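PDB 6KD0: vibralactone Cyclase from Boreostereum vibrans, which probably catalyses the cyclization that forms the fused bicyclic beta-lactone of vibralactone, using an alpha/beta hydrolase fold. Local coordinates for residues L201-Q207 and P271-M276; V299-M303 and W336-K340. All blocks are in the same frame, centred on the assembly; numbering follows the deposited sequence.

Contact 1 of 2, residues L201-Q207 and P271-M276; sequences LTGQLVQ and PPLFFM
Gln204 holds Pro272 through the shortest backbone bond between 201-207 and 271-276, its N lying 2.8 Å from Pro272 O. The same residue answers with its carbonyl: Phe274 N reaches Gln204 O with an N-H...O angle of 169°. Two residues on, Val206 N gives to Phe274 O and Val206 O takes Met276 N, the regular pattern of a parallel pair, with segment axes 4.7 Å apart and 8° from exact alignment. At the N-terminal end of the pair, a water donates both to Gln204 OE1, at 2.8 Å, and to Pro271 O, tying the amide to the proline, while Leu201 CB packs on Pro271 CG.

Val206 chi1 of -61° sets CG2 between the directions of its own backbone N and carbonyl carbon, on the side of the Phe275 ring, where Val206 CG2 sits 3.5 Å from Phe275 CD2. The Leu205 side chain runs alongside that of Phe274 on the other face, CD1 to CD1 at 3.6 Å. Further along, Met276 SD touches CG of Gln207 and also lies at the edge of the Phe274 ring, in its plane.

Helix 178-192 covers the face of Gln204 and Val206, whereas helix 321-338 packs on Phe274, Met276 and Gln207, whose OE1 bonds to Gln176. Strand 171-176 flanks 203-207 and strand 301-307 flanks 273-278, so the pair lies within the central sheet.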
loop_
_atom_site.group_PDB
_atom_site.type_symbol
_atom_site.label_atom_id
_atom_site.label_comp_id
_atom_site.label_asym_id
_atom_site.label_seq_id
_atom_site.Cartn_x
_atom_site.Cartn_y
_atom_site.Cartn_z
ATOM N N LEU A 201 0.712 15.940 4.979
ATOM C CA LEU A 201 0.960 14.572 5.411
ATOM C C LEU A 201 2.026 14.584 6.496
ATOM O O LEU A 201 3.004 15.329 6.403
ATOM C CB LEU A 201 1.417 13.717 4.230
ATOM C CG LEU A 201 0.332 13.371 3.211
ATOM C CD1 LEU A 201 0.951 12.658 2.000
ATOM C CD2 LEU A 201 -0.728 12.474 3.846
ATOM N N THR A 202 1.836 13.776 7.540
ATOM C CA THR A 202 2.846 13.664 8.586
ATOM C C THR A 202 3.578 12.325 8.571
ATOM O O THR A 202 4.463 12.113 9.402
ATOM C CB THR A 202 2.224 13.895 9.969
ATOM O OG1 THR A 202 1.267 12.862 10.251
ATOM C CG2 THR A 202 1.511 15.233 10.000
ATOM N N GLY A 203 3.239 11.423 7.661
ATOM C CA GLY A 203 3.910 10.143 7.619
ATOM C C GLY A 203 3.390 9.315 6.468
ATOM O O GLY A 203 2.316 9.576 5.916
ATOM N N GLN A 204 4.174 8.304 6.116
ATOM C CA GLN A 204 3.802 7.424 5.028
ATOM C C GLN A 204 4.292 6.010 5.290
ATOM O O GLN A 204 5.449 5.810 5.657
ATOM C CB GLN A 204 4.376 7.914 3.701
ATOM C CG GLN A 204 4.126 6.944 2.571
ATOM C CD GLN A 204 4.245 7.625 1.240
ATOM O OE1 GLN A 204 5.097 8.495 1.063
ATOM N NE2 GLN A 204 3.382 7.258 0.300
ATOM N N LEU A 205 3.418 5.032 5.069
ATOM C CA LEU A 205 3.768 3.623 5.179
ATOM C C LEU A 205 3.482 2.962 3.846
ATOM O O LEU A 205 2.400 3.159 3.284
ATOM C CB LEU A 205 2.961 2.928 6.282
ATOM C CG LEU A 205 3.348 1.474 6.585
ATOM C CD1 LEU A 205 3.133 1.182 8.064
ATOM C CD2 LEU A 205 2.558 0.478 5.738
ATOM N N VAL A 206 4.429 2.171 3.340
ATOM C CA VAL A 206 4.141 1.392 2.139
ATOM C C VAL A 206 4.638 -0.035 2.316
ATOM O O VAL A 206 5.603 -0.307 3.041
ATOM C CB VAL A 206 4.729 2.025 0.848
ATOM C CG1 VAL A 206 4.135 3.405 0.612
ATOM C CG2 VAL A 206 6.231 2.094 0.924
ATOM N N GLN A 207 3.962 -0.958 1.643
ATOM C CA GLN A 207 4.351 -2.361 1.654
ATOM C C GLN A 207 4.644 -2.779 0.223
ATOM O O GLN A 207 3.756 -2.712 -0.632
ATOM C CB GLN A 207 3.249 -3.240 2.256
ATOM C CG GLN A 207 2.709 -2.757 3.603
ATOM C CD GLN A 207 1.399 -3.431 3.996
ATOM O OE1 GLN A 207 0.512 -3.619 3.161
ATOM N NE2 GLN A 207 1.260 -3.780 5.276
ATOM N N PRO A 271 7.160 12.899 3.584
ATOM C CA PRO A 271 6.882 12.506 4.974
ATOM C C PRO A 271 7.804 11.388 5.418
ATOM O O PRO A 271 8.341 10.639 4.585
ATOM C CB PRO A 271 5.415 12.040 4.942
ATOM C CG PRO A 271 4.862 12.500 3.635
ATOM C CD PRO A 271 6.014 12.647 2.689
ATOM N N PRO A 272 8.032 11.258 6.724
ATOM C CA PRO A 272 8.782 10.107 7.226
ATOM C C PRO A 272 8.168 8.826 6.685
ATOM O O PRO A 272 6.951 8.709 6.562
ATOM C CB PRO A 272 8.640 10.213 8.749
ATOM C CG PRO A 272 8.214 11.621 9.019
ATOM C CD PRO A 272 7.537 12.149 7.789
ATOM N N LEU A 273 9.026 7.877 6.327
ATOM C CA LEU A 273 8.636 6.724 5.528
ATOM C C LEU A 273 8.949 5.434 6.267
ATOM O O LEU A 273 10.108 5.179 6.601
ATOM C CB LEU A 273 9.359 6.740 4.183
ATOM C CG LEU A 273 9.188 5.488 3.330
ATOM C CD1 LEU A 273 7.730 5.304 2.927
ATOM C CD2 LEU A 273 10.076 5.593 2.101
ATOM N N PHE A 274 7.925 4.600 6.458
ATOM C CA PHE A 274 8.057 3.249 6.988
ATOM C C PHE A 274 7.824 2.290 5.825
ATOM O O PHE A 274 6.718 2.234 5.273
ATOM C CB PHE A 274 7.067 3.006 8.130
ATOM C CG PHE A 274 7.272 1.697 8.871
ATOM C CD1 PHE A 274 6.686 0.524 8.425
ATOM C CD2 PHE A 274 8.003 1.662 10.049
ATOM C CE1 PHE A 274 6.860 -0.666 9.118
ATOM C CE2 PHE A 274 8.188 0.477 10.747
ATOM C CZ PHE A 274 7.611 -0.692 10.279
ATOM N N PHE A 275 8.863 1.542 5.463
ATOM C CA PHE A 275 8.887 0.729 4.259
ATOM C C PHE A 275 8.956 -0.739 4.648
ATOM O O PHE A 275 9.786 -1.129 5.479
ATOM C CB PHE A 275 10.090 1.117 3.393
ATOM C CG PHE A 275 9.973 0.688 1.971
ATOM C CD1 PHE A 275 10.173 -0.635 1.616
ATOM C CD2 PHE A 275 9.666 1.617 0.977
ATOM C CE1 PHE A 275 10.061 -1.036 0.291
ATOM C CE2 PHE A 275 9.557 1.216 -0.349
ATOM C CZ PHE A 275 9.755 -0.104 -0.681
ATOM N N MET A 276 8.077 -1.552 4.071
ATOM C CA MET A 276 8.034 -2.975 4.374
ATOM C C MET A 276 8.278 -3.750 3.093
ATOM O O MET A 276 7.615 -3.500 2.086
ATOM C CB MET A 276 6.689 -3.361 4.987
ATOM C CG MET A 276 6.339 -2.516 6.171
ATOM S SD MET A 276 4.807 -3.041 6.929
ATOM C CE MET A 276 5.354 -4.528 7.770
HETATM O O HOH W 1 7.531 9.418 2.084
#

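Contact 2 of 2, residues V299-M303 and W336-K340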
loop_
_atom_site.group_PDB
_atom_site.type_symbol
_atom_site.label_atom_id
_atom_site.label_comp_id
_atom_site.label_asym_id
_atom_site.label_seq_id
_atom_site.Cartn_x
_atom_site.Cartn_y
_atom_site.Cartn_z
ATOM N N VAL A 299 15.166 12.369 4.140
ATOM C CA VAL A 299 13.902 12.044 4.788
ATOM C C VAL A 299 14.139 10.944 5.809
ATOM O O VAL A 299 14.905 10.011 5.558
ATOM C CB VAL A 299 12.863 11.615 3.737
ATOM C CG1 VAL A 299 11.575 11.097 4.407
ATOM C CG2 VAL A 299 12.567 12.782 2.796
ATOM N N GLU A 300 13.502 11.071 6.975
ATOM C CA GLU A 300 13.567 10.029 7.991
ATOM C C GLU A 300 12.810 8.784 7.544
ATOM O O GLU A 300 11.710 8.863 6.990
ATOM C CB GLU A 300 13.006 10.508 9.328
ATOM C CG GLU A 300 13.282 9.505 10.468
ATOM C CD GLU A 300 12.617 9.891 11.778
ATOM O OE1 GLU A 300 11.858 10.882 11.796
ATOM O OE2 GLU A 300 12.846 9.198 12.789
ATOM N N THR A 301 13.369 7.627 7.881
ATOM C CA THR A 301 13.085 6.410 7.149
ATOM C C THR A 301 13.355 5.197 8.028
ATOM O O THR A 301 14.313 5.181 8.813
ATOM C CB THR A 301 13.956 6.420 5.892
ATOM O OG1 THR A 301 13.152 6.545 4.717
ATOM C CG2 THR A 301 14.859 5.252 5.828
ATOM N N ARG A 302 12.482 4.199 7.913
ATOM C CA ARG A 302 12.673 2.893 8.524
ATOM C C ARG A 302 12.325 1.820 7.507
ATOM O O ARG A 302 11.406 1.991 6.710
ATOM C CB ARG A 302 11.832 2.718 9.779
ATOM C CG ARG A 302 12.334 3.536 10.933
ATOM C CD ARG A 302 11.710 3.146 12.251
ATOM N NE ARG A 302 12.143 4.083 13.284
ATOM C CZ ARG A 302 11.700 4.104 14.539
ATOM N NH1 ARG A 302 10.786 3.228 14.950
ATOM N NH2 ARG A 302 12.177 5.016 15.384
ATOM N N MET A 303 13.085 0.736 7.522
ATOM C CA MET A 303 12.925 -0.371 6.595
ATOM C C MET A 303 12.742 -1.634 7.423
ATOM O O MET A 303 13.374 -1.785 8.473
ATOM C CB MET A 303 14.159 -0.474 5.694
ATOM C CG MET A 303 14.467 -1.839 5.107
ATOM S SD MET A 303 13.339 -2.244 3.772
ATOM C CE MET A 303 13.533 -0.798 2.730
ATOM N N TRP A 336 4.324 4.349 15.024
ATOM C CA TRP A 336 5.512 5.195 14.972
ATOM C C TRP A 336 5.212 6.492 14.242
ATOM O O TRP A 336 5.478 7.587 14.754
ATOM C CB TRP A 336 6.663 4.448 14.300
ATOM C CG TRP A 336 7.855 5.314 14.022
ATOM C CD1 TRP A 336 8.608 6.004 14.935
ATOM C CD2 TRP A 336 8.420 5.601 12.737
ATOM N NE1 TRP A 336 9.618 6.691 14.295
ATOM C CE2 TRP A 336 9.523 6.463 12.946
ATOM C CE3 TRP A 336 8.107 5.203 11.434
ATOM C CZ2 TRP A 336 10.310 6.941 11.894
ATOM C CZ3 TRP A 336 8.879 5.680 10.387
ATOM C CH2 TRP A 336 9.977 6.539 10.628
ATOM N N LEU A 337 4.609 6.390 13.057
ATOM C CA LEU A 337 4.300 7.591 12.288
ATOM C C LEU A 337 3.340 8.514 13.037
ATOM O O LEU A 337 3.531 9.735 13.063
ATOM C CB LEU A 337 3.732 7.195 10.930
ATOM C CG LEU A 337 4.725 6.442 10.047
ATOM C CD1 LEU A 337 4.021 5.865 8.796
ATOM C CD2 LEU A 337 5.885 7.348 9.645
ATOM N N PHE A 338 2.299 7.955 13.646
ATOM C CA PHE A 338 1.361 8.781 14.393
ATOM C C PHE A 338 1.989 9.353 15.662
ATOM O O PHE A 338 1.516 10.382 16.160
ATOM C CB PHE A 338 0.102 7.985 14.719
ATOM C CG PHE A 338 -0.878 7.884 13.566
ATOM C CD1 PHE A 338 -1.468 9.021 13.027
ATOM C CD2 PHE A 338 -1.209 6.651 13.032
ATOM C CE1 PHE A 338 -2.369 8.928 11.986
ATOM C CE2 PHE A 338 -2.113 6.548 11.979
ATOM C CZ PHE A 338 -2.689 7.685 11.454
ATOM N N SER A 339 3.056 8.735 16.181
ATOM C CA SER A 339 3.721 9.263 17.370
ATOM C C SER A 339 4.449 10.568 17.104
ATOM O O SER A 339 4.899 11.208 18.059
ATOM C CB SER A 339 4.710 8.247 17.943
ATOM O OG SER A 339 5.888 8.215 17.150
ATOM N N LYS A 340 4.575 10.979 15.842
ATOM C CA LYS A 340 5.196 12.252 15.520
ATOM C C LYS A 340 4.246 13.431 15.698
ATOM O O LYS A 340 4.693 14.579 15.640
ATOM C CB LYS A 340 5.752 12.191 14.102
ATOM C CG LYS A 340 6.749 11.056 13.970
ATOM C CD LYS A 340 7.652 11.185 12.765
ATOM C CE LYS A 340 8.852 10.250 12.890
ATOM N NZ LYS A 340 9.692 10.567 14.082
#
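Arg302 lays its guanidinium flat on the indole of Trp336, the two planes only 15° apart and their centres separated by 3.5 Å. CZ stands over the face of the five-membered ring in a cation-pi contact. Behind it the chain, extended from CG to NE, carries Arg302 CD over the six-membered ring of Trp336, 3.9 Å from that ring's centroid, for a CH-pi contact. One arginine thus spans both rings of the indole. Arg302 NH2 comes within 3.2 Å of Trp336 NE1, but both are donors, and the approach is part of the stack rather than a hydrogen bond.

The other face of the indole receives Lys340: Lys340 CE rests 3.4 Å from the plane of the Trp336 ring, nearer the ring's margin than its middle. A bend at the last torsion (chi4 -61°) turns Lys340 NZ toward Glu300, where it makes a salt bridge with Glu300 OE1, 3.2 Å long and weak as a hydrogen bond. The Glu300 carboxylate meets the ring at its edge: Glu300 OE2 is in the ring plane, 3.5 Å from Trp336 CZ2, and the carboxylate and indole planes stand 89° apart. Glu300 may temper the like charges of Arg302 and Lys340, which flank the ring. With an alanine in place of Trp336, the guanidinium would probably lose the flat surface that fixes its rotation, and a gap would open between Arg302 and Lys340.

The Arg302-Trp336 stack, with Glu300 and Lys340 beside it, joins the C-terminal part of helix 321-338 and the residues just after it to 301-307, one of the two outermost strands of the sheet, a helix-on-sheet packing that belongs to the layered architecture of the alpha/beta hydrolase fold.

How the contacts relate
Strand 273-278 joins the two contacts, whose centres are about 7 Å apart: it pairs with 203-207 in contact 1 and with 301-307, the strand of contact 2, on its other edge. Phe275 N to Arg302 O and Arg302 N to Leu273 O, both 2.9 Å, probably form the hydrogen bonds of that second pairing. Helix 321-338 also bridges them, with Leu337 CD1 packed 3.4 Å from Gln204 O and Trp336 resting on Phe274. Contact 1 is buried and contact 2 lies at the surface. Of the two, contact 1 comes near the probable catalytic Ser177-His311-Asp281 triad: Gln207 lies close to it without touching.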